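PDB 3WKY: prophenoloxidase b, which probably oxidises phenols, as a copper-containing proenzyme of the type 3 copper protein family from the hemolymph of a crustacean. Local coordinates for residues 135-148 against 452-464. Sequence-based numbering, arbitrary orientation. Where two conformers were deposited one is given.
Sequences PTVLPDRFVPTFII and PKTFNSSSGIDFR. With NAG (2-acetamido-2-deoxy-beta-D-glucopyranose), chain C; EDO (1,2-ethanediol), chain L.
Val137 and Gly460 bring their CA atoms to 4.2 Å where the turn that follows strand 445-456 meets the chain running from Pro135 into the 3-10 segment 139-141. In that turn Ser457 O accepts from both Gly460 N and Ile461 N. The absence of a side chain at Gly460 lets the backbones approach, since a CB would collide with Pro139 CD and with Thr136 O and Val137 O. One direct hydrogen bond crosses: Ser459 OG donates to Thr136 O at 2.7 Å, tilted 33° from the carbonyl plane. With OG between its own backbone N and carbonyl carbon (chi1 40°), Ser459 directs the hydroxyl at that oxygen. A water donates to Val137 O and Gly460 O, adding a second, indirect link. Phe455, near the end of the strand, sets its ring against the other segment: Pro135 CB lies over one face, 4.2 Å from Phe455 CZ, while Pro139 CB and Val143 CG2 meet the rim near the ring plane. Pro135 O also lies 3.4 Å from Phe455 CE2. Met193 of helix 193-205 touches the same side chain. Replacing the ring by an alanine here is likely to leave a gap between Pro135, Pro139 and Val143, whose apolar surfaces would lose their shared partner. Farther along, Ile461 and Pro139 pass side by side, pointing opposite ways, with Ile461 CD1 3.6 Å from Pro139 CG; with CG1 beside the backbone N (chi1 -63°), that methyl also reaches Ile148 CD1. Asn456, N-linked through ND2 to an N-acetylglucosamine, turns its OD1 to Ser458 N in an Asx turn. The arrangement is an interdomain joint of the hemocyanin-type fold, where part of the copper-containing domain packs against a strand end and the following turn of the Ig-like domain.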
loop_
_atom_site.group_PDB
_atom_site.type_symbol
_atom_site.label_atom_id
_atom_site.label_comp_id
_atom_site.label_asym_id
_atom_site.label_seq_id
_atom_site.Cartn_x
_atom_site.Cartn_y
_atom_site.Cartn_z
ATOM N N PRO A 135 -16.425 -21.155 38.208
ATOM C CA PRO A 135 -15.279 -20.467 38.819
ATOM C C PRO A 135 -14.756 -21.108 40.106
ATOM O O PRO A 135 -13.600 -20.874 40.440
ATOM C CB PRO A 135 -15.821 -19.065 39.110
ATOM C CG PRO A 135 -16.891 -18.865 38.080
ATOM C CD PRO A 135 -17.539 -20.223 37.943
ATOM N N THR A 136 -15.574 -21.886 40.815
ATOM C CA THR A 136 -15.093 -22.568 42.023
ATOM C C THR A 136 -14.246 -23.790 41.681
ATOM O O THR A 136 -13.535 -24.316 42.533
ATOM C CB THR A 136 -16.259 -23.017 42.933
ATOM O OG1 THR A 136 -16.969 -24.089 42.295
ATOM C CG2 THR A 136 -17.197 -21.856 43.198
ATOM N N VAL A 137 -14.334 -24.230 40.426
ATOM C CA VAL A 137 -13.627 -25.409 39.930
ATOM C C VAL A 137 -12.366 -25.013 39.153
ATOM O O VAL A 137 -11.308 -25.619 39.317
ATOM C CB VAL A 137 -14.548 -26.246 39.009
ATOM C CG1 VAL A 137 -13.783 -27.376 38.339
ATOM C CG2 VAL A 137 -15.725 -26.798 39.796
ATOM N N LEU A 138 -12.485 -23.992 38.304
ATOM C CA LEU A 138 -11.344 -23.509 37.517
ATOM C C LEU A 138 -11.175 -22.007 37.703
ATOM O O LEU A 138 -11.351 -21.242 36.754
ATOM C CB LEU A 138 -11.546 -23.815 36.023
ATOM C CG LEU A 138 -11.447 -25.257 35.528
ATOM C CD1 LEU A 138 -11.774 -25.356 34.039
ATOM C CD2 LEU A 138 -10.062 -25.835 35.798
ATOM N N PRO A 139 -10.847 -21.565 38.929
ATOM C CA PRO A 139 -10.734 -20.117 39.128
ATOM C C PRO A 139 -9.679 -19.455 38.234
ATOM O O PRO A 139 -9.820 -18.258 37.959
ATOM C CB PRO A 139 -10.353 -19.983 40.616
ATOM C CG PRO A 139 -9.921 -21.345 41.044
ATOM C CD PRO A 139 -10.648 -22.316 40.186
ATOM N N ASP A 140 -8.677 -20.208 37.785
ATOM C CA ASP A 140 -7.618 -19.653 36.933
ATOM C C ASP A 140 -8.167 -19.101 35.611
ATOM O O ASP A 140 -7.507 -18.280 34.965
ATOM C CB ASP A 140 -6.538 -20.701 36.634
ATOM C CG ASP A 140 -7.058 -21.847 35.770
ATOM O OD1 ASP A 140 -7.128 -21.696 34.530
ATOM O OD2 ASP A 140 -7.402 -22.911 36.324
ATOM N N ARG A 141 -9.358 -19.553 35.213
ATOM C CA ARG A 141 -9.974 -19.098 33.962
ATOM C C ARG A 141 -10.629 -17.734 34.072
ATOM O O ARG A 141 -10.971 -17.139 33.048
ATOM C CB ARG A 141 -11.013 -20.111 33.444
ATOM C CG ARG A 141 -10.463 -21.501 33.115
ATOM C CD ARG A 141 -9.504 -21.513 31.921
ATOM N NE ARG A 141 -9.480 -22.825 31.282
ATOM C CZ ARG A 141 -8.655 -23.819 31.618
ATOM N NH1 ARG A 141 -7.774 -23.670 32.603
ATOM N NH2 ARG A 141 -8.717 -24.975 30.974
ATOM N N PHE A 142 -10.798 -17.227 35.297
ATOM C CA PHE A 142 -11.602 -16.027 35.521
ATOM C C PHE A 142 -10.862 -14.936 36.294
ATOM O O PHE A 142 -11.282 -13.779 36.304
ATOM C CB PHE A 142 -12.905 -16.394 36.261
ATOM C CG PHE A 142 -13.649 -17.528 35.628
ATOM C CD1 PHE A 142 -14.510 -17.298 34.555
ATOM C CD2 PHE A 142 -13.476 -18.825 36.084
ATOM C CE1 PHE A 142 -15.185 -18.341 33.957
ATOM C CE2 PHE A 142 -14.151 -19.881 35.486
ATOM C CZ PHE A 142 -15.011 -19.633 34.419
ATOM N N VAL A 143 -9.768 -15.317 36.945
ATOM C CA VAL A 143 -9.050 -14.432 37.863
ATOM C C VAL A 143 -7.645 -14.186 37.301
ATOM O O VAL A 143 -6.983 -15.133 36.884
ATOM C CB VAL A 143 -8.948 -15.091 39.264
ATOM C CG1 VAL A 143 -8.154 -14.227 40.230
ATOM C CG2 VAL A 143 -10.352 -15.387 39.821
ATOM N N PRO A 144 -7.201 -12.915 37.275
ATOM C CA PRO A 144 -5.922 -12.602 36.621
ATOM C C PRO A 144 -4.752 -13.314 37.257
ATOM O O PRO A 144 -4.751 -13.580 38.465
ATOM C CB PRO A 144 -5.763 -11.100 36.848
ATOM C CG PRO A 144 -7.157 -10.598 37.078
ATOM C CD PRO A 144 -7.873 -11.707 37.777
ATOM N N THR A 145 -3.760 -13.610 36.431
ATOM C CA THR A 145 -2.523 -14.239 36.864
ATOM C C THR A 145 -1.974 -13.635 38.151
ATOM O O THR A 145 -1.657 -14.360 39.101
ATOM C CB THR A 145 -1.467 -14.075 35.774
ATOM O OG1 THR A 145 -1.927 -14.707 34.567
ATOM C CG2 THR A 145 -0.134 -14.683 36.211
ATOM N N PHE A 146 -1.879 -12.308 38.192
ATOM C CA PHE A 146 -1.239 -11.663 39.328
ATOM C C PHE A 146 -2.017 -11.862 40.626
ATOM O O PHE A 146 -1.416 -11.947 41.695
ATOM C CB PHE A 146 -0.910 -10.185 39.043
ATOM C CG PHE A 146 -2.082 -9.237 39.163
ATOM C CD1 PHE A 146 -2.985 -9.084 38.126
ATOM C CD2 PHE A 146 -2.235 -8.453 40.293
ATOM C CE1 PHE A 146 -4.041 -8.193 38.222
ATOM C CE2 PHE A 146 -3.286 -7.559 40.396
ATOM C CZ PHE A 146 -4.194 -7.435 39.359
ATOM N N ILE A 147 -3.337 -11.974 40.527
ATOM C CA ILE A 147 -4.174 -12.194 41.701
ATOM C C ILE A 147 -4.048 -13.619 42.241
ATOM O O ILE A 147 -3.961 -13.826 43.456
ATOM C CB ILE A 147 -5.632 -11.868 41.397
ATOM C CG1 ILE A 147 -5.739 -10.398 41.012
ATOM C CG2 ILE A 147 -6.517 -12.133 42.617
ATOM C CD1 ILE A 147 -5.334 -9.480 42.150
ATOM N N ILE A 148 -4.046 -14.599 41.344
ATOM C CA ILE A 148 -3.793 -15.978 41.743
ATOM C C ILE A 148 -2.405 -16.097 42.399
ATOM O O ILE A 148 -2.253 -16.760 43.427
ATOM C CB ILE A 148 -3.924 -16.950 40.552
ATOM C CG1 ILE A 148 -5.355 -16.935 39.997
ATOM C CG2 ILE A 148 -3.479 -18.362 40.940
ATOM C CD1 ILE A 148 -6.431 -17.446 40.968
ATOM N N PRO A 452 -19.824 -6.025 45.176
ATOM C CA PRO A 452 -18.823 -7.088 45.332
ATOM C C PRO A 452 -19.466 -8.463 45.488
ATOM O O PRO A 452 -20.581 -8.560 46.000
ATOM C CB PRO A 452 -18.106 -6.699 46.628
ATOM C CG PRO A 452 -19.120 -5.912 47.394
ATOM C CD PRO A 452 -19.877 -5.135 46.351
ATOM N N LYS A 453 -18.786 -9.504 45.015
ATOM C CA LYS A 453 -19.176 -10.884 45.284
ATOM C C LYS A 453 -17.912 -11.667 45.615
ATOM O O LYS A 453 -16.832 -11.360 45.103
ATOM C CB LYS A 453 -19.875 -11.526 44.084
ATOM C CG LYS A 453 -21.225 -10.915 43.708
ATOM C CD LYS A 453 -21.860 -11.711 42.571
ATOM C CE LYS A 453 -23.017 -10.960 41.911
ATOM N NZ LYS A 453 -24.140 -10.727 42.847
ATOM N N THR A 454 -18.056 -12.685 46.460
ATOM C CA THR A 454 -16.914 -13.458 46.943
ATOM C C THR A 454 -17.204 -14.942 46.786
ATOM O O THR A 454 -18.333 -15.375 47.005
ATOM C CB THR A 454 -16.646 -13.142 48.429
ATOM O OG1 THR A 454 -16.423 -11.735 48.582
ATOM C CG2 THR A 454 -15.430 -13.895 48.936
ATOM N N PHE A 455 -16.200 -15.721 46.383
ATOM C CA PHE A 455 -16.355 -17.174 46.358
ATOM C C PHE A 455 -15.136 -17.899 46.924
ATOM O O PHE A 455 -14.044 -17.330 47.018
ATOM C CB PHE A 455 -16.685 -17.688 44.951
ATOM C CG PHE A 455 -15.561 -17.544 43.963
ATOM C CD1 PHE A 455 -15.381 -16.357 43.271
ATOM C CD2 PHE A 455 -14.695 -18.604 43.715
ATOM C CE1 PHE A 455 -14.347 -16.219 42.356
ATOM C CE2 PHE A 455 -13.656 -18.472 42.801
ATOM C CZ PHE A 455 -13.488 -17.273 42.121
ATOM N N ASN A 456 -15.348 -19.159 47.296
ATOM C CA ASN A 456 -14.311 -20.018 47.862
ATOM C C ASN A 456 -13.555 -20.738 46.735
ATOM O O ASN A 456 -14.103 -21.621 46.071
ATOM C CB ASN A 456 -14.974 -21.027 48.819
ATOM C CG ASN A 456 -13.975 -21.891 49.585
ATOM O OD1 ASN A 456 -12.797 -21.984 49.226
ATOM N ND2 ASN A 456 -14.460 -22.539 50.656
ATOM N N SER A 457 -12.298 -20.368 46.519
ATOM C CA SER A 457 -11.535 -20.937 45.409
ATOM C C SER A 457 -10.839 -22.245 45.761
ATOM O O SER A 457 -10.278 -22.906 44.889
ATOM C CB SER A 457 -10.505 -19.932 44.883
ATOM O OG SER A 457 -9.490 -19.665 45.837
ATOM N N SER A 458 -10.901 -22.633 47.032
ATOM C CA SER A 458 -10.159 -23.802 47.503
ATOM C C SER A 458 -10.729 -25.135 47.026
ATOM O O SER A 458 -10.101 -26.176 47.174
ATOM C CB SER A 458 -10.016 -23.762 49.024
ATOM O OG SER A 458 -9.110 -22.737 49.390
ATOM N N SER A 459 -11.914 -25.100 46.430
ATOM C CA SER A 459 -12.446 -26.284 45.777
ATOM C C SER A 459 -11.716 -26.513 44.461
ATOM O O SER A 459 -11.719 -27.622 43.926
ATOM C CB SER A 459 -13.940 -26.112 45.510
ATOM O OG SER A 459 -14.208 -24.785 45.083
ATOM N N GLY A 460 -11.091 -25.460 43.936
ATOM C CA GLY A 460 -10.451 -25.548 42.634
ATOM C C GLY A 460 -8.934 -25.630 42.679
ATOM O O GLY A 460 -8.317 -26.332 41.872
ATOM N N ILE A 461 -8.342 -24.887 43.610
ATOM C CA ILE A 461 -6.897 -24.827 43.770
ATOM C C ILE A 461 -6.517 -25.273 45.174
ATOM O O ILE A 461 -7.087 -24.792 46.160
ATOM C CB ILE A 461 -6.387 -23.391 43.589
ATOM C CG1 ILE A 461 -6.660 -22.899 42.161
ATOM C CG2 ILE A 461 -4.899 -23.310 43.896
ATOM C CD1 ILE A 461 -6.432 -21.405 41.985
ATOM N N ASP A 462 -5.544 -26.175 45.258
ATOM C CA ASP A 462 -5.031 -26.639 46.539
ATOM C C ASP A 462 -3.947 -25.690 47.031
ATOM O O ASP A 462 -2.818 -25.734 46.548
ATOM C CB ASP A 462 -4.464 -28.054 46.388
ATOM C CG ASP A 462 -4.203 -28.730 47.727
ATOM O OD1 ASP A 462 -4.223 -28.041 48.767
ATOM O OD2 ASP A 462 -3.969 -29.957 47.731
ATOM N N PHE A 463 -4.281 -24.842 47.995
ATOM C CA PHE A 463 -3.330 -23.848 48.491
ATOM C C PHE A 463 -2.451 -24.348 49.647
ATOM O O PHE A 463 -1.629 -23.592 50.168
ATOM C CB PHE A 463 -4.056 -22.573 48.919
ATOM C CG PHE A 463 -4.573 -21.741 47.771
ATOM C CD1 PHE A 463 -3.745 -20.831 47.125
ATOM C CD2 PHE A 463 -5.894 -21.847 47.359
ATOM C CE1 PHE A 463 -4.222 -20.046 46.077
ATOM C CE2 PHE A 463 -6.379 -21.064 46.314
ATOM C CZ PHE A 463 -5.542 -20.165 45.675
ATOM N N ARG A 464 -2.625 -25.607 50.045
ATOM C CA ARG A 464 -1.810 -26.191 51.114
ATOM C C ARG A 464 -0.341 -26.317 50.714
ATOM O O ARG A 464 -0.022 -26.673 49.578
ATOM C CB ARG A 464 -2.333 -27.577 51.501
ATOM C CG ARG A 464 -3.690 -27.580 52.194
ATOM C CD ARG A 464 -4.571 -28.688 51.642
ATOM N NE ARG A 464 -4.230 -30.022 52.122
ATOM C CZ ARG A 464 -4.225 -31.120 51.367
ATOM N NH1 ARG A 464 -4.515 -31.055 50.077
ATOM N NH2 ARG A 464 -3.915 -32.291 51.907
HETATM C C1 NAG C . -13.697 -23.735 50.978
HETATM C C2 NAG C . -14.240 -24.182 52.339
HETATM C C3 NAG C . -13.578 -25.477 52.773
HETATM C C4 NAG C . -13.740 -26.565 51.718
HETATM C C5 NAG C . -13.524 -26.091 50.276
HETATM C C6 NAG C . -14.411 -26.941 49.369
HETATM C C7 NAG C . -14.940 -22.471 53.961
HETATM C C8 NAG C . -14.462 -21.366 54.856
HETATM N N2 NAG C . -13.987 -23.178 53.354
HETATM O O3 NAG C . -14.158 -25.894 53.992
HETATM O O4 NAG C . -12.813 -27.593 51.994
HETATM O O5 NAG C . -13.889 -24.745 50.010
HETATM O O6 NAG C . -13.665 -27.906 48.670
HETATM O O7 NAG C . -16.142 -22.683 53.813
HETATM C C1 EDO L . -7.569 -26.251 48.788
HETATM O O1 EDO L . -7.135 -25.055 49.472
HETATM C C2 EDO L . -8.329 -27.221 49.690
HETATM O O2 EDO L . -7.410 -27.866 50.580
HETATM O O HOH W 1 -8.560 -25.258 39.526
#